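PDB 7M58: Tautomerase_3 domain-containing protein from Corynebacterium halotolerans YIM 70093 = DSM 44683, which belongs to the cis-3-chloroacrylic acid dehalogenase (cis-CaaD) family of the tautomerase superfamily and is probably a hydrolase. Local coordinates for residues L11-Q14 against E15-A18; A50-A54 against G55-P59. One frame throughout, in Å; residues are numbered along the deposited sequence.

Interaction 1. Residues L11-Q14 against E15-A18; sequences LIDQ and ERRA
Gln14 and Arg17 meet at their polar ends on the first turn of helix 14-31. The guanidinium NH1 of Arg17 donates to OE1 of Gln14 at 3.0 Å, in the plane of the amide carbonyl, while the oxygen itself sits 27° out of the guanidinium plane; the two flat groups stand nearly perpendicular. Gln14 gets there by sending CG anti to its backbone N (chi1 -176°) and bending at chi2, whereas Arg17 runs extended from CG to NE. At the guanidinium edge, NE donates in plane to a water, at 2.7 Å from its oxygen, and that water makes a weak bond to the carbonyl O of Ile12. The far nitrogen, NH2, forms salt bridges with Asp45 of its own chain and Asp47 of the second subunit.

Here strand 2-8 gives way to the helix of a beta-alpha-beta crossover, the building block of the tautomerase superfamily, with Asp13 at the N-cap but its carboxylate making no capping bond. Arg17 N bonds to Asp13 O (2.8 Å) and Ala18 N to Gln14 O. Methyl CG2 of Ile12 packs 3.6 Å from CG of Arg17. CB of Asp13 lies against CG of Arg16 at 3.5 Å; its carboxylate runs alongside that of Glu15, OD2 to OE2 3.8 Å, probably unfavourable if both are charged. Arg16 points no N-H at OD2; its NH2 salt-bridges Glu94.

Interaction 2. Residues A50-A54 against G55-P59; sequences ALFLA and GREAP
The backbones of Leu51-Leu53 and Arg56-Glu57 fold back on each other through a type I' turn from Leu53 to Arg56, with Phe52 and Glu57 as the antiparallel non-hydrogen-bonded pair and Leu53 and Arg56 as the hydrogen-bonded one. Leu53 N donates to Arg56 O at 2.7 Å, nearly along the C=O axis, while the return bond from Arg56 N reaches Leu53 O from well above its carbonyl plane, 62° out of it. Beyond the ladder, Ala58 N closes on Leu51 O at 2.9 Å. Ala54 and Gly55 occupy the turn corners, both with positive phi.

Ala58 points its methyl toward the first strand, where it touches two leucines: CB lies 3.3 Å from CD1 of Leu53, a tight approach, and 3.6 Å from CD2 of Leu51. The same Leu53 methyl touches CD of Pro59 at 3.7 Å, where the two side chains cross at about a right angle. This is a two-stranded beta hairpin; its first strand also joins a strand of the third subunit in an antiparallel ladder through Leu51 and Phe52, and so carries the sheet across the trimer interface.

Although the CB atoms of Phe52 and Glu57 diverge, the ring still meets its partner. With CG anti to the carbonyl carbon (chi1 -67°), Phe52 places CE2 3.7 Å from CG of Glu57, an oblique approach with ring and carboxylate planes 52° apart. The ring also packs on Ala21 of the third subunit.

In the fold
Interaction 1 precedes interaction 2 along the chain, and within one subunit they do not touch: their centres lie 22 Å apart and their nearest atoms about 7 Å. They come together between subunits. The hairpin of residues 50-59 packs against the third subunit, where Ala50 meets Arg17 and Glu57 meets Gln14, both residues of that subunit's own interaction 1. Reciprocally, the helix start at 11-18 receives residues from the second subunit, with Gln14 NE2 bonded to Gly49 O. Interaction 2 of one subunit thus lies against interaction 1 of the next, and the Arg17 guanidinium lies where neighbouring chains join.

Interaction 1. Residues L11-Q14 against E15-A18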
loop_
_atom_site.group_PDB
_atom_site.type_symbol
_atom_site.label_atom_id
_atom_site.label_comp_id
_atom_site.label_asym_id
_atom_site.label_seq_id
_atom_site.Cartn_x
_atom_site.Cartn_y
_atom_site.Cartn_z
ATOM N N LEU A 11 -2.361 -5.456 19.707
ATOM C CA LEU A 11 -3.732 -5.931 19.552
ATOM C C LEU A 11 -3.771 -7.390 19.134
ATOM O O LEU A 11 -4.627 -8.148 19.599
ATOM C CB LEU A 11 -4.503 -5.074 18.551
ATOM C CG LEU A 11 -5.911 -5.594 18.250
ATOM C CD1 LEU A 11 -6.807 -5.399 19.478
ATOM C CD2 LEU A 11 -6.489 -4.864 17.040
ATOM N N ILE A 12 -2.876 -7.804 18.251
ATOM C CA ILE A 12 -2.881 -9.166 17.749
ATOM C C ILE A 12 -1.647 -9.875 18.292
ATOM O O ILE A 12 -0.535 -9.657 17.793
ATOM C CB ILE A 12 -2.930 -9.204 16.219
ATOM C CG1 ILE A 12 -4.036 -8.251 15.733
ATOM C CG2 ILE A 12 -3.178 -10.640 15.746
ATOM C CD1 ILE A 12 -4.253 -8.153 14.206
ATOM N N ASP A 13 -1.852 -10.687 19.344
ATOM C CA ASP A 13 -0.989 -11.795 19.785
ATOM C C ASP A 13 -0.153 -12.417 18.686
ATOM O O ASP A 13 -0.568 -12.434 17.526
ATOM C CB ASP A 13 -1.851 -12.955 20.306
ATOM C CG ASP A 13 -1.944 -13.005 21.776
ATOM O OD1 ASP A 13 -1.216 -12.247 22.434
ATOM O OD2 ASP A 13 -2.782 -13.793 22.270
ATOM N N GLN A 14 0.969 -13.033 19.037
ATOM C CA GLN A 14 1.618 -13.889 18.052
ATOM C C GLN A 14 0.757 -15.102 17.701
ATOM O O GLN A 14 0.744 -15.539 16.541
ATOM C CB GLN A 14 3.000 -14.318 18.527
ATOM C CG GLN A 14 3.734 -15.137 17.485
ATOM C CD GLN A 14 3.911 -14.386 16.166
ATOM O OE1 GLN A 14 4.261 -13.209 16.144
ATOM N NE2 GLN A 14 3.658 -15.068 15.060
ATOM N N GLU A 15 0.007 -15.651 18.663
ATOM C CA GLU A 15 -0.790 -16.825 18.327
ATOM C C GLU A 15 -2.098 -16.478 17.634
ATOM O O GLU A 15 -2.654 -17.327 16.927
ATOM C CB GLU A 15 -1.114 -17.660 19.563
ATOM C CG GLU A 15 -2.474 -17.361 20.171
ATOM C CD GLU A 15 -2.727 -18.134 21.455
ATOM O OE1 GLU A 15 -2.989 -19.353 21.334
ATOM O OE2 GLU A 15 -2.676 -17.540 22.562
ATOM N N ARG A 16 -2.588 -15.254 17.815
ATOM C CA ARG A 16 -3.735 -14.752 17.080
ATOM C C ARG A 16 -3.296 -14.254 15.707
ATOM O O ARG A 16 -4.049 -14.347 14.746
ATOM C CB ARG A 16 -4.342 -13.616 17.899
ATOM C CG ARG A 16 -4.988 -14.038 19.237
ATOM C CD ARG A 16 -6.387 -13.524 19.597
ATOM N NE ARG A 16 -6.898 -14.187 20.804
ATOM C CZ ARG A 16 -8.026 -13.840 21.436
ATOM N NH1 ARG A 16 -8.724 -12.771 21.034
ATOM N NH2 ARG A 16 -8.427 -14.514 22.519
ATOM N N ARG A 17 -2.047 -13.796 15.571
ATOM C CA ARG A 17 -1.461 -13.577 14.246
ATOM C C ARG A 17 -1.404 -14.873 13.463
ATOM O O ARG A 17 -1.643 -14.888 12.254
ATOM C CB ARG A 17 -0.037 -13.001 14.334
ATOM C CG ARG A 17 0.142 -11.555 14.702
ATOM C CD ARG A 17 1.651 -11.297 14.695
ATOM N NE ARG A 17 2.051 -9.905 14.893
ATOM C CZ ARG A 17 3.311 -9.508 15.046
ATOM N NH1 ARG A 17 4.298 -10.396 15.031
ATOM N NH2 ARG A 17 3.592 -8.225 15.196
ATOM N N ALA A 18 -1.008 -15.960 14.129
ATOM C CA ALA A 18 -0.953 -17.256 13.468
ATOM C C ALA A 18 -2.342 -17.694 13.022
ATOM O O ALA A 18 -2.512 -18.222 11.914
ATOM C CB ALA A 18 -0.349 -18.286 14.414
HETATM O O HOH W 1 0.144 -7.970 14.931
#

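Interaction 2. Residues A50-A54 against G55-P59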
loop_
_atom_site.group_PDB
_atom_site.type_symbol
_atom_site.label_atom_id
_atom_site.label_comp_id
_atom_site.label_asym_id
_atom_site.label_seq_id
_atom_site.Cartn_x
_atom_site.Cartn_y
_atom_site.Cartn_z
ATOM N N ALA A 50 -1.374 6.312 16.474
ATOM C CA ALA A 50 -1.046 6.433 15.065
ATOM C C ALA A 50 -2.232 6.198 14.148
ATOM O O ALA A 50 -2.110 6.437 12.934
ATOM C CB ALA A 50 0.072 5.453 14.704
ATOM N N LEU A 51 -3.380 5.794 14.695
ATOM C CA LEU A 51 -4.545 5.417 13.906
ATOM C C LEU A 51 -5.705 6.341 14.243
ATOM O O LEU A 51 -6.096 6.456 15.407
ATOM C CB LEU A 51 -4.938 3.960 14.171
ATOM C CG LEU A 51 -5.647 3.220 13.019
ATOM C CD1 LEU A 51 -5.630 1.706 13.234
ATOM C CD2 LEU A 51 -7.066 3.716 12.700
ATOM N N PHE A 52 -6.276 6.965 13.224
ATOM C CA PHE A 52 -7.379 7.898 13.390
ATOM C C PHE A 52 -8.560 7.464 12.547
ATOM O O PHE A 52 -8.381 6.971 11.430
ATOM C CB PHE A 52 -6.968 9.304 12.982
ATOM C CG PHE A 52 -5.941 9.927 13.884
ATOM C CD1 PHE A 52 -4.614 9.517 13.839
ATOM C CD2 PHE A 52 -6.283 10.956 14.735
ATOM C CE1 PHE A 52 -3.657 10.102 14.653
ATOM C CE2 PHE A 52 -5.311 11.553 15.550
ATOM C CZ PHE A 52 -4.009 11.123 15.503
ATOM N N LEU A 53 -9.765 7.649 13.099
ATOM C CA LEU A 53 -11.035 7.461 12.405
ATOM C C LEU A 53 -11.878 8.715 12.562
ATOM O O LEU A 53 -12.143 9.148 13.686
ATOM C CB LEU A 53 -11.817 6.265 12.943
ATOM C CG LEU A 53 -11.397 4.847 12.589
ATOM C CD1 LEU A 53 -11.285 3.966 13.780
ATOM C CD2 LEU A 53 -12.516 4.317 11.795
ATOM N N ALA A 54 -12.330 9.271 11.438
ATOM C CA ALA A 54 -13.150 10.478 11.439
ATOM C C ALA A 54 -12.421 11.628 12.113
ATOM O O ALA A 54 -13.011 12.393 12.871
ATOM C CB ALA A 54 -14.500 10.241 12.114
ATOM N N GLY A 55 -11.121 11.725 11.882
ATOM C CA GLY A 55 -10.358 12.801 12.470
ATOM C C GLY A 55 -10.060 12.633 13.948
ATOM O O GLY A 55 -9.430 13.517 14.542
ATOM N N ARG A 56 -10.499 11.542 14.564
ATOM C CA ARG A 56 -10.319 11.326 15.989
ATOM C C ARG A 56 -9.587 10.005 16.174
ATOM O O ARG A 56 -9.721 9.082 15.361
ATOM C CB ARG A 56 -11.700 11.323 16.694
ATOM C CG ARG A 56 -12.359 12.705 16.681
ATOM C CD ARG A 56 -13.884 12.698 16.911
ATOM N NE ARG A 56 -14.328 13.005 18.271
ATOM C CZ ARG A 56 -15.040 12.178 19.042
ATOM N NH1 ARG A 56 -15.418 10.990 18.577
ATOM N NH2 ARG A 56 -15.407 12.547 20.273
ATOM N N GLU A 57 -8.839 9.903 17.267
ATOM C CA GLU A 57 -8.068 8.696 17.524
ATOM C C GLU A 57 -8.972 7.480 17.587
ATOM O O GLU A 57 -10.051 7.520 18.176
ATOM C CB GLU A 57 -7.290 8.848 18.814
ATOM C CG GLU A 57 -6.186 9.871 18.723
ATOM C CD GLU A 57 -5.044 9.528 19.641
ATOM O OE1 GLU A 57 -4.342 10.468 20.082
ATOM O OE2 GLU A 57 -4.875 8.320 19.937
ATOM N N ALA A 58 -8.527 6.402 16.963
ATOM C CA ALA A 58 -9.334 5.198 16.839
ATOM C C ALA A 58 -9.493 4.463 18.170
ATOM O O ALA A 58 -8.680 4.628 19.081
ATOM C CB ALA A 58 -8.686 4.261 15.827
ATOM N N PRO A 59 -10.522 3.624 18.301
ATOM C CA PRO A 59 -10.528 2.664 19.405
ATOM C C PRO A 59 -9.393 1.676 19.213
ATOM O O PRO A 59 -8.964 1.399 18.090
ATOM C CB PRO A 59 -11.889 1.970 19.274
ATOM C CG PRO A 59 -12.244 2.108 17.825
ATOM C CD PRO A 59 -11.683 3.445 17.407
#